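Protein CLPV1 (Pseudomonas aeruginosa, PDB 4UQW) is an ATPase of the type VI secretion system that probably acts as a chaperone disassembling the TssB-TssC sheath, represented here by its N domain. Local coordinates at residues Leu107-Ser112 with Thr116-Ile121. Sequence-based numbering, arbitrary orientation. Where two conformers were deposited one is given.
Sequences LMFGES and TGYLVI
Phe109 and Tyr118 each swing CG anti to their own carbonyl carbon (chi1 -64° and -59°), and the two rings meet between the end of helix 92-108 and the first turn of helix 116-124. There they form an offset stack, with centroids 4.7 Å apart and planes inclined by only 13°. The overlap is partial: Tyr118 CE1 sits over one face of the phenylalanine, displaced toward its rim and closest at CD2 of Phe109, 3.4 Å away. The phenol end reaches back along the phenylalanine, so that Tyr118 OH lies 3.5 Å from Phe109 CB. Met108 takes the opposite face of the Phe109 ring with its CG, 3.7 Å above the plane, which leaves the ring sandwiched between a methylene and a phenol.

Three residues on from Tyr118, Ile121 extends its CD1 methyl to the far end of the phenylalanine, meeting Phe109 CE2 at 3.7 Å and continuing against CZ. Glu111 packs at the hydroxyl end of the tyrosine. Its CB lies at the edge of the phenol ring, near the ring plane, and CG packs 3.3 Å from Tyr118 OH; a bend at chi2 then carries the carboxylate away from helix 116-124. The contact is therefore mainly apolar and aromatic.

Between the two touching residues of the turn, Gly110, with positive phi, is the first residue to leave helical geometry after helix 92-108, and the chain runs on from there as a loop to helix 116-124. The stack spans the loop that joins these two helices of this largely helical N domain. Phe152 meets both rings, while Leu148 and Thr149 of helix 145-150 pack against Ile121. At the start of helix 116-124, Asp54 accepts a hydrogen bond from Gly117 N, tying that end to helix 54-61.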
loop_
_atom_site.group_PDB
_atom_site.type_symbol
_atom_site.label_atom_id
_atom_site.label_comp_id
_atom_site.label_asym_id
_atom_site.label_seq_id
_atom_site.Cartn_x
_atom_site.Cartn_y
_atom_site.Cartn_z
ATOM N N LEU A 107 14.176 7.610 7.291
ATOM C CA LEU A 107 14.851 8.910 7.365
ATOM C C LEU A 107 13.970 9.947 8.009
ATOM O O LEU A 107 14.455 10.750 8.830
ATOM C CB LEU A 107 15.282 9.393 5.968
ATOM C CG LEU A 107 16.263 8.474 5.207
ATOM C CD1 LEU A 107 16.697 9.068 3.901
ATOM C CD2 LEU A 107 17.515 8.228 6.050
ATOM N N MET A 108 12.710 10.017 7.618
ATOM C CA MET A 108 11.818 11.015 8.203
ATOM C C MET A 108 11.403 10.648 9.611
ATOM O O MET A 108 11.335 11.518 10.503
ATOM C CB MET A 108 10.571 11.242 7.325
ATOM C CG MET A 108 9.577 12.271 7.887
ATOM S SD MET A 108 8.275 12.633 6.690
ATOM C CE MET A 108 9.122 13.788 5.607
ATOM N N PHE A 109 11.134 9.354 9.846
ATOM C CA PHE A 109 10.618 8.927 11.142
ATOM C C PHE A 109 11.635 8.174 11.997
ATOM O O PHE A 109 11.378 7.912 13.158
ATOM C CB PHE A 109 9.340 8.079 10.935
ATOM C CG PHE A 109 8.214 8.885 10.304
ATOM C CD1 PHE A 109 7.440 9.725 11.104
ATOM C CD2 PHE A 109 7.995 8.891 8.919
ATOM C CE1 PHE A 109 6.416 10.489 10.544
ATOM C CE2 PHE A 109 6.982 9.675 8.354
ATOM C CZ PHE A 109 6.189 10.480 9.188
ATOM N N GLY A 110 12.826 7.895 11.470
ATOM C CA GLY A 110 13.798 7.185 12.292
ATOM C C GLY A 110 13.401 5.783 12.724
ATOM O O GLY A 110 13.881 5.311 13.789
ATOM N N GLU A 111 12.621 5.072 11.902
ATOM C CA GLU A 111 12.043 3.799 12.305
ATOM C C GLU A 111 12.609 2.630 11.503
ATOM O O GLU A 111 12.979 2.793 10.329
ATOM C CB GLU A 111 10.525 3.816 12.150
ATOM C CG GLU A 111 9.867 4.763 13.133
ATOM C CD GLU A 111 9.806 4.207 14.551
ATOM O OE1 GLU A 111 10.062 2.992 14.770
ATOM O OE2 GLU A 111 9.520 5.009 15.481
ATOM N N SER A 112 12.657 1.459 12.152
ATOM C CA SER A 112 13.268 0.291 11.529
ATOM C C SER A 112 12.301 -0.537 10.676
ATOM O O SER A 112 12.745 -1.347 9.897
ATOM C CB SER A 112 13.865 -0.588 12.619
ATOM O OG SER A 112 12.833 -1.060 13.459
ATOM N N THR A 116 2.051 0.780 7.208
ATOM C CA THR A 116 1.305 1.173 6.000
ATOM C C THR A 116 1.170 2.690 5.861
ATOM O O THR A 116 1.096 3.185 4.720
ATOM C CB THR A 116 -0.091 0.489 5.890
ATOM O OG1 THR A 116 -0.952 0.915 6.938
ATOM C CG2 THR A 116 0.067 -1.037 5.928
ATOM N N GLY A 117 1.275 3.461 6.945
ATOM C CA GLY A 117 1.167 4.895 6.788
ATOM C C GLY A 117 2.421 5.428 6.115
ATOM O O GLY A 117 2.348 6.438 5.400
ATOM N N TYR A 118 3.573 4.760 6.308
ATOM C CA TYR A 118 4.767 5.202 5.565
ATOM C C TYR A 118 4.664 4.818 4.093
ATOM O O TYR A 118 5.212 5.529 3.240
ATOM C CB TYR A 118 6.048 4.574 6.143
ATOM C CG TYR A 118 6.293 4.888 7.597
ATOM C CD1 TYR A 118 5.675 5.927 8.241
ATOM C CD2 TYR A 118 7.170 4.080 8.316
ATOM C CE1 TYR A 118 5.936 6.211 9.596
ATOM C CE2 TYR A 118 7.450 4.338 9.671
ATOM C CZ TYR A 118 6.811 5.377 10.294
ATOM O OH TYR A 118 7.013 5.606 11.648
ATOM N N LEU A 119 4.001 3.699 3.774
ATOM C CA LEU A 119 3.739 3.389 2.374
ATOM C C LEU A 119 2.884 4.480 1.726
ATOM O O LEU A 119 3.167 4.907 0.608
ATOM C CB LEU A 119 2.992 2.060 2.180
ATOM C CG LEU A 119 3.692 0.834 2.735
ATOM C CD1 LEU A 119 2.695 -0.351 2.722
ATOM C CD2 LEU A 119 4.900 0.456 1.851
ATOM N N VAL A 120 1.875 4.971 2.444
ATOM C CA VAL A 120 1.058 6.042 1.876
ATOM C C VAL A 120 1.894 7.297 1.629
ATOM O O VAL A 120 1.793 7.891 0.553
ATOM C CB VAL A 120 -0.115 6.348 2.838
ATOM C CG1 VAL A 120 -0.923 7.558 2.346
ATOM C CG2 VAL A 120 -1.054 5.137 2.870
ATOM N N ILE A 121 2.741 7.713 2.588
ATOM C CA ILE A 121 3.549 8.892 2.396
ATOM C C ILE A 121 4.495 8.691 1.221
ATOM O O ILE A 121 4.621 9.584 0.360
ATOM C CB ILE A 121 4.363 9.203 3.666
ATOM C CG1 ILE A 121 3.398 9.722 4.744
ATOM C CG2 ILE A 121 5.478 10.240 3.380
ATOM C CD1 ILE A 121 4.040 9.722 6.159
#